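Local coordinates for protein MccF (Escherichia coli, PDB 4IIY) that probably confers self-immunity to the antibiotic microcin C7, as a serine hydrolase of the peptidase S66 (LD-carboxypeptidase) family thought to cleave toxic aminoacyl-nucleotide compounds, at residues E209-N214 and I218-K223; P176-I181 and T339-T344. The protein carries 1 engineered substitution. One frame throughout, in Å; residues are numbered along the deposited sequence.

Contact 1: residues E209-N214 and I218-K223. With 1EI (5'-O-(L-alpha-glutamylsulfamoyl)inosine), chain K.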
ATOM      1  N   GLU B 209      18.599  14.208   4.796  1.00  8.10           N
ATOM      2  CA  GLU B 209      18.060  15.457   4.269  1.00  9.93           C
ATOM      3  C   GLU B 209      17.793  15.423   2.771  1.00  9.87           C
ATOM      4  O   GLU B 209      18.587  14.878   1.997  1.00 11.31           O
ATOM      5  CB  GLU B 209      18.990  16.621   4.590  1.00 10.78           C
ATOM      6  CG  GLU B 209      19.035  16.982   6.059  1.00 11.76           C
ATOM      7  CD  GLU B 209      19.558  18.372   6.256  1.00 12.37           C
ATOM      8  OE1 GLU B 209      18.737  19.302   6.390  1.00 14.69           O
ATOM      9  OE2 GLU B 209      20.788  18.534   6.231  1.00 12.28           O
ATOM     10  N   SER B 210      16.687  16.039   2.377  1.00 10.84           N
ATOM     11  CA  SER B 210      16.292  16.134   0.979  1.00 13.14           C
ATOM     12  C   SER B 210      16.824  17.421   0.365  1.00 13.54           C
ATOM     13  O   SER B 210      16.057  18.337   0.062  1.00 15.68           O
ATOM     14  CB  SER B 210      14.766  16.094   0.856  1.00 13.41           C
ATOM     15  OG  SER B 210      14.355  15.856  -0.481  1.00 17.61           O
ATOM     16  N   ILE B 211      18.143  17.485   0.224  1.00  9.54           N
ATOM     17  CA  ILE B 211      18.826  18.580  -0.456  1.00  8.54           C
ATOM     18  C   ILE B 211      19.919  17.983  -1.324  1.00  8.01           C
ATOM     19  O   ILE B 211      20.188  16.779  -1.268  1.00  8.69           O
ATOM     20  CB  ILE B 211      19.466  19.584   0.532  1.00  9.52           C
ATOM     21  CG1 ILE B 211      20.571  18.913   1.352  1.00  9.54           C
ATOM     22  CG2 ILE B 211      18.398  20.224   1.437  1.00 12.72           C
ATOM     23  CD1 ILE B 211      21.431  19.902   2.138  1.00 11.94           C
ATOM     24  N   ASN B 212      20.551  18.834  -2.120  1.00  7.89           N
ATOM     25  CA  ASN B 212      21.685  18.435  -2.945  1.00  7.67           C
ATOM     26  C   ASN B 212      21.356  17.281  -3.901  1.00  7.56           C
ATOM     27  O   ASN B 212      22.150  16.359  -4.072  1.00  8.62           O
ATOM     28  CB  ASN B 212      22.885  18.069  -2.066  1.00  9.06           C
ATOM     29  CG  ASN B 212      23.275  19.177  -1.103  1.00  8.26           C
ATOM     30  OD1 ASN B 212      22.933  20.346  -1.309  1.00 10.69           O
ATOM     31  ND2 ASN B 212      24.004  18.813  -0.051  1.00  9.76           N
ATOM     32  N   TRP B 213      20.188  17.352  -4.518  1.00  7.90           N
ATOM     33  CA  TRP B 213      19.708  16.246  -5.335  1.00  7.23           C
ATOM     34  C   TRP B 213      20.299  16.204  -6.759  1.00  7.35           C
ATOM     35  O   TRP B 213      21.007  15.250  -7.111  1.00  9.00           O
ATOM     36  CB  TRP B 213      18.174  16.220  -5.343  1.00  9.11           C
ATOM     37  CG  TRP B 213      17.599  15.157  -6.242  1.00  8.96           C
ATOM     38  CD1 TRP B 213      16.885  15.365  -7.380  1.00  8.72           C
ATOM     39  CD2 TRP B 213      17.709  13.725  -6.090  1.00  8.78           C
ATOM     40  NE1 TRP B 213      16.544  14.164  -7.952  1.00  8.56           N
ATOM     41  CE2 TRP B 213      17.041  13.142  -7.186  1.00  8.26           C
ATOM     42  CE3 TRP B 213      18.304  12.888  -5.138  1.00  8.43           C
ATOM     43  CZ2 TRP B 213      16.943  11.757  -7.355  1.00  8.48           C
ATOM     44  CZ3 TRP B 213      18.211  11.513  -5.309  1.00  8.24           C
ATOM     45  CH2 TRP B 213      17.534  10.963  -6.407  1.00  9.09           C
ATOM     46  N   ASN B 214      20.032  17.227  -7.570  1.00  6.74           N
ATOM     47  CA  ASN B 214      20.260  17.141  -9.015  1.00  7.95           C
ATOM     48  C   ASN B 214      20.944  18.378  -9.598  1.00  8.09           C
ATOM     49  O   ASN B 214      20.544  18.873 -10.652  1.00 10.20           O
ATOM     50  CB  ASN B 214      18.925  16.868  -9.726  1.00  8.14           C
ATOM     51  CG  ASN B 214      19.067  16.609 -11.218  1.00  7.77           C
ATOM     52  OD1 ASN B 214      19.955  15.882 -11.666  1.00  7.62           O
ATOM     53  ND2 ASN B 214      18.151  17.179 -11.992  1.00  9.35           N
ATOM     54  N   ILE B 218      26.694  21.177  -4.354  1.00 10.37           N
ATOM     55  CA  ILE B 218      25.800  21.188  -3.205  1.00 11.15           C
ATOM     56  C   ILE B 218      25.314  22.605  -2.923  1.00 11.51           C
ATOM     57  O   ILE B 218      26.018  23.579  -3.200  1.00 13.98           O
ATOM     58  CB  ILE B 218      26.472  20.614  -1.939  1.00 10.15           C
ATOM     59  CG1 ILE B 218      27.653  21.487  -1.505  1.00 12.32           C
ATOM     60  CG2 ILE B 218      26.898  19.177  -2.172  1.00 11.00           C
ATOM     61  CD1 ILE B 218      28.272  21.057  -0.196  1.00 13.41           C
ATOM     62  N   LEU B 219      24.105  22.721  -2.399  1.00 10.69           N
ATOM     63  CA  LEU B 219      23.641  23.984  -1.834  1.00 11.68           C
ATOM     64  C   LEU B 219      24.438  24.319  -0.569  1.00 11.81           C
ATOM     65  O   LEU B 219      24.923  25.443  -0.382  1.00 12.94           O
ATOM     66  CB  LEU B 219      22.159  23.891  -1.490  1.00 13.58           C
ATOM     67  CG  LEU B 219      21.560  25.109  -0.782  1.00 13.93           C
ATOM     68  CD1 LEU B 219      21.621  26.333  -1.689  1.00 18.69           C
ATOM     69  CD2 LEU B 219      20.132  24.834  -0.344  1.00 19.61           C
ATOM     70  N   ARG B 220      24.551  23.320   0.299  1.00 11.29           N
ATOM     71  CA  ARG B 220      25.244  23.431   1.575  1.00 12.18           C
ATOM     72  C   ARG B 220      25.367  22.002   2.087  1.00 12.47           C
ATOM     73  O   ARG B 220      24.619  21.126   1.649  1.00 12.06           O
ATOM     74  CB  ARG B 220      24.488  24.354   2.553  1.00 12.12           C
ATOM     75  CG  ARG B 220      23.005  24.049   2.748  1.00 13.28           C
ATOM     76  CD  ARG B 220      22.781  23.075   3.882  1.00 11.29           C
ATOM     77  NE  ARG B 220      21.369  22.830   4.103  1.00 10.58           N
ATOM     78  CZ  ARG B 220      20.911  21.882   4.910  1.00  9.86           C
ATOM     79  NH1 ARG B 220      19.609  21.703   5.053  1.00 11.94           N
ATOM     80  NH2 ARG B 220      21.770  21.109   5.561  1.00 11.30           N
ATOM     81  N   PRO B 221      26.336  21.734   2.971  1.00 11.52           N
ATOM     82  CA  PRO B 221      26.491  20.357   3.460  1.00 13.61           C
ATOM     83  C   PRO B 221      25.263  19.847   4.217  1.00  9.53           C
ATOM     84  O   PRO B 221      24.611  20.595   4.943  1.00 12.56           O
ATOM     85  CB  PRO B 221      27.698  20.453   4.396  1.00 13.68           C
ATOM     86  CG  PRO B 221      28.514  21.582   3.812  1.00 18.25           C
ATOM     87  CD  PRO B 221      27.507  22.572   3.286  1.00 18.03           C
ATOM     88  N   LYS B 222      24.934  18.573   3.999  1.00 10.60           N
ATOM     89  CA  LYS B 222      23.905  17.905   4.792  1.00  9.29           C
ATOM     90  C   LYS B 222      24.297  17.858   6.261  1.00  8.36           C
ATOM     91  O   LYS B 222      25.476  17.744   6.592  1.00  9.27           O
ATOM     92  CB  LYS B 222      23.666  16.480   4.286  1.00 10.05           C
ATOM     93  CG  LYS B 222      22.952  16.416   2.941  1.00  8.82           C
ATOM     94  CD  LYS B 222      22.730  14.971   2.491  1.00  9.46           C
ATOM     95  CE  LYS B 222      22.017  14.916   1.143  1.00  8.44           C
ATOM     96  NZ  LYS B 222      21.884  13.521   0.629  1.00  9.16           N
ATOM     97  N   LYS B 223      23.295  17.948   7.131  1.00  8.83           N
ATOM     98  CA  LYS B 223      23.458  17.615   8.542  1.00  9.80           C
ATOM     99  C   LYS B 223      23.973  16.186   8.638  1.00  9.78           C
ATOM    100  O   LYS B 223      23.451  15.277   7.972  1.00 11.22           O
ATOM    101  CB  LYS B 223      22.118  17.720   9.284  1.00 13.18           C
ATOM    102  CG  LYS B 223      21.579  19.139   9.443  1.00 12.58           C
ATOM    103  CD  LYS B 223      20.346  19.207  10.358  1.00 15.39           C
ATOM    104  CE  LYS B 223      19.122  18.552   9.737  1.00 17.82           C
ATOM    105  NZ  LYS B 223      17.922  18.677  10.630  1.00 16.90           N
TER
HETATM  106  O6  1EI K 401      13.705  15.613  -6.160  0.61 21.67           O
HETATM  107  C6  1EI K 401      14.255  14.959  -5.247  0.97 14.41           C
HETATM  108  N1  1EI K 401      14.889  15.573  -4.227  0.80 17.38           N
HETATM  109  C2  1EI K 401      15.488  14.883  -3.241  0.82 16.17           C
HETATM  110  N3  1EI K 401      15.509  13.540  -3.191  0.86 14.71           N
HETATM  111  C5  1EI K 401      14.233  13.485  -5.263  1.00 15.41           C
HETATM  112  C4  1EI K 401      14.910  12.813  -4.157  1.00 14.27           C
HETATM  113  N7  1EI K 401      13.742  12.517  -6.064  0.90 16.92           N
HETATM  114  C8  1EI K 401      14.072  11.323  -5.515  0.88 17.65           C
HETATM  115  N9  1EI K 401      14.765  11.512  -4.381  0.81 13.46           N
HETATM  116  C1' 1EI K 401      15.290  10.461  -3.493  0.93 12.67           C
HETATM  117  O4' 1EI K 401      15.640   9.286  -4.210  0.83 13.49           O
HETATM  118  C2' 1EI K 401      14.191  10.050  -2.536  0.95 19.21           C
HETATM  119  O2' 1EI K 401      14.257  10.838  -1.347  0.83 20.59           O
HETATM  120  C3' 1EI K 401      14.493   8.593  -2.268  0.73 19.72           C
HETATM  121  O3' 1EI K 401      15.125   8.463  -0.997  0.59 15.04           O
HETATM  122  C4' 1EI K 401      15.483   8.169  -3.339  0.94 17.18           C
HETATM  123  C5' 1EI K 401      15.001   6.944  -4.106  0.93 14.79           C
HETATM  124  O5' 1EI K 401      13.783   7.225  -4.802  0.89 12.04           O
HETATM  125  SBF 1EI K 401      12.944   6.046  -5.311  0.79 10.74           S
HETATM  126  OAE 1EI K 401      12.253   6.457  -6.514  0.69 11.88           O
HETATM  127  OAF 1EI K 401      13.867   4.969  -5.556  0.98 11.32           O
HETATM  128  NAQ 1EI K 401      11.972   5.677  -4.165  0.98 13.46           N
HETATM  129  C   1EI K 401      11.140   4.615  -4.120  0.69 10.93           C
HETATM  130  O   1EI K 401      11.007   3.735  -4.963  0.98 10.43           O
HETATM  131  CA  1EI K 401      10.315   4.480  -2.872  0.70 14.51           C
HETATM  132  N   1EI K 401      10.502   5.629  -2.003  0.72 18.14           N
HETATM  133  CB  1EI K 401       8.848   4.291  -3.242  0.78 20.14           C
HETATM  134  CG  1EI K 401       8.161   3.316  -2.290  0.82 22.64           C
HETATM  135  CD  1EI K 401       7.776   4.011  -1.003  1.00 18.99           C
HETATM  136  OE1 1EI K 401       8.330   5.090  -0.709  0.48 23.66           O
HETATM  137  OE2 1EI K 401       6.914   3.475  -0.286  0.75 20.05           O
HETATM  138  O   HOH W   1      19.946  12.501   2.312  1.00 15.36           O
HETATM  139  O   HOH W   2      20.544  14.100  -2.046  1.00 10.69           O
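Glu209 and Arg220 meet end-on across the loop that joins strands 205-206 and 225-226 of a small antiparallel sheet, and this pairing is the tight part of the contact. Arg220 NH1 donates to Glu209 OE1 at 2.9 Å and NH2 to OE2, completing a salt bridge whose carboxylate and guanidinium planes stand 48° apart, a twisted grip. Glu209 OE2 takes a second bond from Lys223 N at 2.7 Å, and its two donors come from opposite faces of the carboxylate. Ile211, with CG1 wedged between backbone N and carbonyl carbon (chi1 64°), sets CD1 over the guanidinium centre, 3.4 Å from Arg220 CZ. Arg220 NH2 also donates to Pro221 O, which restrains rotation of the group. Farther along, the Asn212 amide bridges two backbone groups: ND2 donates to Arg220 O at 2.9 Å, while OD1 accepts Leu219 N from above its carbonyl plane.

Beyond this, the side chains of Ile218 and Leu219 form the exposed, loosely covered margin. Trp213 turns from the partner segment to 1EI, whose C5 lies 3.4 Å above the indole plane, over its centre. With an alanine here, the hypoxanthine would probably lose that flat surface and be freer to shift. The Lys222 chain packs along Ile211 (CG to CG1 3.8 Å), while its watery NZ end is salt-bridged to Glu174 and donates to water 1, 2.8 Å from Glu209 O.

Contact 2: residues P176-I181 and T339-T344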
ATOM      1  N   PRO B 176      30.033  13.438  -2.234  1.00 11.31           N
ATOM      2  CA  PRO B 176      30.878  13.145  -1.070  1.00 12.20           C
ATOM      3  C   PRO B 176      30.395  13.993   0.096  1.00 13.82           C
ATOM      4  O   PRO B 176      29.843  15.065  -0.137  1.00 13.95           O
ATOM      5  CB  PRO B 176      32.265  13.600  -1.527  1.00 17.22           C
ATOM      6  CG  PRO B 176      32.229  13.454  -3.011  1.00 15.84           C
ATOM      7  CD  PRO B 176      30.826  13.826  -3.414  1.00 14.21           C
ATOM      8  N   PRO B 177      30.609  13.543   1.339  1.00 12.32           N
ATOM      9  CA  PRO B 177      31.435  12.391   1.717  1.00 13.30           C
ATOM     10  C   PRO B 177      30.695  11.058   1.756  1.00 11.62           C
ATOM     11  O   PRO B 177      31.330  10.006   1.743  1.00 13.85           O
ATOM     12  CB  PRO B 177      31.885  12.756   3.135  1.00 15.64           C
ATOM     13  CG  PRO B 177      30.750  13.552   3.674  1.00 16.11           C
ATOM     14  CD  PRO B 177      30.206  14.343   2.511  1.00 14.90           C
ATOM     15  N   LEU B 178      29.373  11.089   1.794  1.00 10.25           N
ATOM     16  CA  LEU B 178      28.634   9.874   2.114  1.00 10.02           C
ATOM     17  C   LEU B 178      28.720   8.806   1.028  1.00  9.60           C
ATOM     18  O   LEU B 178      28.667   7.613   1.329  1.00  9.72           O
ATOM     19  CB  LEU B 178      27.185  10.199   2.491  1.00 11.72           C
ATOM     20  CG  LEU B 178      27.070  11.169   3.675  1.00 11.23           C
ATOM     21  CD1 LEU B 178      25.607  11.438   4.027  1.00 13.72           C
ATOM     22  CD2 LEU B 178      27.823  10.635   4.883  1.00 13.47           C
ATOM     23  N   VAL B 179      28.871   9.218  -0.225  1.00  8.77           N
ATOM     24  CA  VAL B 179      28.913   8.248  -1.314  1.00  8.88           C
ATOM     25  C   VAL B 179      30.086   7.287  -1.158  1.00  8.42           C
ATOM     26  O   VAL B 179      29.996   6.136  -1.561  1.00  8.72           O
ATOM     27  CB  VAL B 179      28.929   8.933  -2.700  1.00  8.78           C
ATOM     28  CG1 VAL B 179      30.228   9.715  -2.932  1.00 10.09           C
ATOM     29  CG2 VAL B 179      28.711   7.916  -3.806  1.00  9.31           C
ATOM     30  N   ASP B 180      31.181   7.750  -0.563  1.00  9.06           N
ATOM     31  CA  ASP B 180      32.358   6.899  -0.413  1.00  8.88           C
ATOM     32  C   ASP B 180      32.095   5.747   0.551  1.00  8.31           C
ATOM     33  O   ASP B 180      32.611   4.644   0.369  1.00  9.53           O
ATOM     34  CB  ASP B 180      33.565   7.735   0.018  1.00 11.69           C
ATOM     35  CG  ASP B 180      33.901   8.813  -0.997  1.00 15.55           C
ATOM     36  OD1 ASP B 180      33.968   8.481  -2.199  1.00 15.19           O
ATOM     37  OD2 ASP B 180      34.074   9.987  -0.595  1.00 21.44           O
ATOM     38  N   ILE B 181      31.287   6.001   1.569  1.00  8.64           N
ATOM     39  CA  ILE B 181      30.949   4.974   2.539  1.00  8.96           C
ATOM     40  C   ILE B 181      29.996   3.943   1.914  1.00  7.37           C
ATOM     41  O   ILE B 181      30.147   2.735   2.113  1.00  8.00           O
ATOM     42  CB  ILE B 181      30.348   5.612   3.810  1.00  8.17           C
ATOM     43  CG1 ILE B 181      31.290   6.692   4.365  1.00 10.86           C
ATOM     44  CG2 ILE B 181      30.061   4.566   4.861  1.00  9.57           C
ATOM     45  CD1 ILE B 181      32.712   6.218   4.625  1.00 14.33           C
ATOM     46  N   THR B 339      18.316   6.208   3.653  1.00  6.85           N
ATOM     47  CA  THR B 339      19.266   7.168   4.220  1.00  7.10           C
ATOM     48  C   THR B 339      20.670   6.955   3.634  1.00  7.50           C
ATOM     49  O   THR B 339      20.957   5.909   3.057  1.00  7.76           O
ATOM     50  CB  THR B 339      19.298   7.087   5.755  1.00  7.06           C
ATOM     51  OG1 THR B 339      19.697   5.768   6.157  1.00  8.26           O
ATOM     52  CG2 THR B 339      17.916   7.373   6.338  1.00  9.75           C
ATOM     53  N   HIS B 340      21.528   7.964   3.759  1.00  7.43           N
ATOM     54  CA  HIS B 340      22.921   7.884   3.306  1.00  7.97           C
ATOM     55  C   HIS B 340      23.848   7.874   4.512  1.00  7.19           C
ATOM     56  O   HIS B 340      23.636   8.629   5.465  1.00  8.51           O
ATOM     57  CB  HIS B 340      23.278   9.079   2.415  1.00  8.23           C
ATOM     58  CG  HIS B 340      22.532   9.095   1.120  1.00  7.29           C
ATOM     59  ND1 HIS B 340      22.961   8.415   0.000  1.00  9.07           N
ATOM     60  CD2 HIS B 340      21.363   9.690   0.777  1.00  9.54           C
ATOM     61  CE1 HIS B 340      22.093   8.597  -0.978  1.00  9.30           C
ATOM     62  NE2 HIS B 340      21.115   9.365  -0.534  1.00  9.54           N
ATOM     63  N   PRO B 341      24.890   7.039   4.486  1.00  8.04           N
ATOM     64  CA  PRO B 341      25.250   6.085   3.431  1.00  7.46           C
ATOM     65  C   PRO B 341      24.428   4.803   3.542  1.00  7.35           C
ATOM     66  O   PRO B 341      23.722   4.584   4.529  1.00  8.97           O
ATOM     67  CB  PRO B 341      26.721   5.800   3.728  1.00  8.68           C
ATOM     68  CG  PRO B 341      26.792   5.869   5.225  1.00  9.24           C
ATOM     69  CD  PRO B 341      25.821   6.967   5.628  1.00  9.49           C
ATOM     70  N   MET B 342      24.529   3.968   2.520  1.00  7.67           N
ATOM     71  CA  MET B 342      23.755   2.744   2.448  1.00  7.86           C
ATOM     72  C   MET B 342      24.681   1.537   2.341  1.00  7.81           C
ATOM     73  O   MET B 342      25.588   1.524   1.509  1.00  8.53           O
ATOM     74  CB  MET B 342      22.849   2.800   1.221  1.00  9.48           C
ATOM     75  CG  MET B 342      21.879   1.648   1.147  1.00  8.73           C
ATOM     76  SD  MET B 342      21.115   1.506  -0.482  1.00  9.37           S
ATOM     77  CE  MET B 342      19.864   0.308  -0.017  1.00 10.30           C
ATOM     78  N   LEU B 343      24.451   0.539   3.186  1.00  7.51           N
ATOM     79  CA  LEU B 343      25.180  -0.722   3.126  1.00  7.13           C
ATOM     80  C   LEU B 343      24.492  -1.662   2.132  1.00  7.47           C
ATOM     81  O   LEU B 343      23.309  -1.495   1.825  1.00  9.74           O
ATOM     82  CB  LEU B 343      25.205  -1.371   4.511  1.00  8.56           C
ATOM     83  CG  LEU B 343      25.777  -0.480   5.623  1.00  7.87           C
ATOM     84  CD1 LEU B 343      25.554  -1.102   6.995  1.00 10.49           C
ATOM     85  CD2 LEU B 343      27.258  -0.202   5.396  1.00 10.87           C
ATOM     86  N   THR B 344      25.231  -2.646   1.639  1.00  7.63           N
ATOM     87  CA  THR B 344      24.717  -3.658   0.717  1.00  7.92           C
ATOM     88  C   THR B 344      24.392  -4.938   1.494  1.00  8.24           C
ATOM     89  O   THR B 344      25.236  -5.422   2.267  1.00  8.63           O
ATOM     90  CB  THR B 344      25.745  -3.934  -0.396  1.00  7.15           C
ATOM     91  OG1 THR B 344      25.847  -2.783  -1.242  1.00  8.09           O
ATOM     92  CG2 THR B 344      25.324  -5.125  -1.241  1.00  8.73           C
TER
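Leu178 and Ile181, near the beginning of helix 178-191, pack against His340 and Pro341 in the loop between strands 330-334 and 345-347, a helix-to-loop contact of this S66-family fold that brings a loop of the LD-carboxypeptidase C-terminal family region, just after the predicted charge-relay His338, against the helix. The path into the helix starts at Pro176 and Pro177, joined by a cis peptide; Pro177 O accepts Asp180 N at 3.2 Å.

Leu178 is the first residue to touch the loop, and the two backbones are closest here, with 5.2 Å between Leu178 CA and Pro341 CA. Its CG stands anti to the carbonyl carbon (chi1 -58°), which carries CD1 to within 3.7 Å of His340 CB. The touch is thus made at the root of the histidine, while the imidazole leads away from the helix; that side chain lies about 6 Å, between nearest atoms, from the bound glutamylsulfamoyl inosine and about 7 Å from the side chain of His338. Leu178 O in turn faces the Pro341 ring, 3.6 Å from its CB, so main chain as well as side chain covers the proline.

Val179 and Asp180 point away from the loop, and Val179 packs on Phe69 of helix 60-72. Ile181 turns back to the 339-344 loop. A cis peptide precedes Pro341 too. Farther along, the helix is tied to the loop by Thr182 OG1, which bonds Met342 N, and by Ser185 OG, which bonds Thr344 N. The Ile181 and Pro341 side chains lie side by side and point the same way. The isoleucine divides its branches: CG1 runs off from the loop, whereas CG2, anti to the backbone N, meets Pro341 CG at 3.5 Å.

Overall arrangement
Contact 1 is a surface contact, its centre 22 Å from that of the chain, whereas contact 2 lies deeper, at 13 Å, and is partly buried. The chemistry follows: contact 1 is held by a salt bridge, hydrogen bonds from and to the Asn212 amide, and water; between its two segments contact 2 is apolar packing on a proline, its polar ties coming from residues farther along the helix. They share no secondary-structure element, since contact 1 joins two parts of one loop and contact 2 a helix to a distant loop. Contact 1 is nested within the loop that contact 2 closes. The two meet where Lys222 NZ packs 3.9 Å from His340 CD2, and both lie near the ligand.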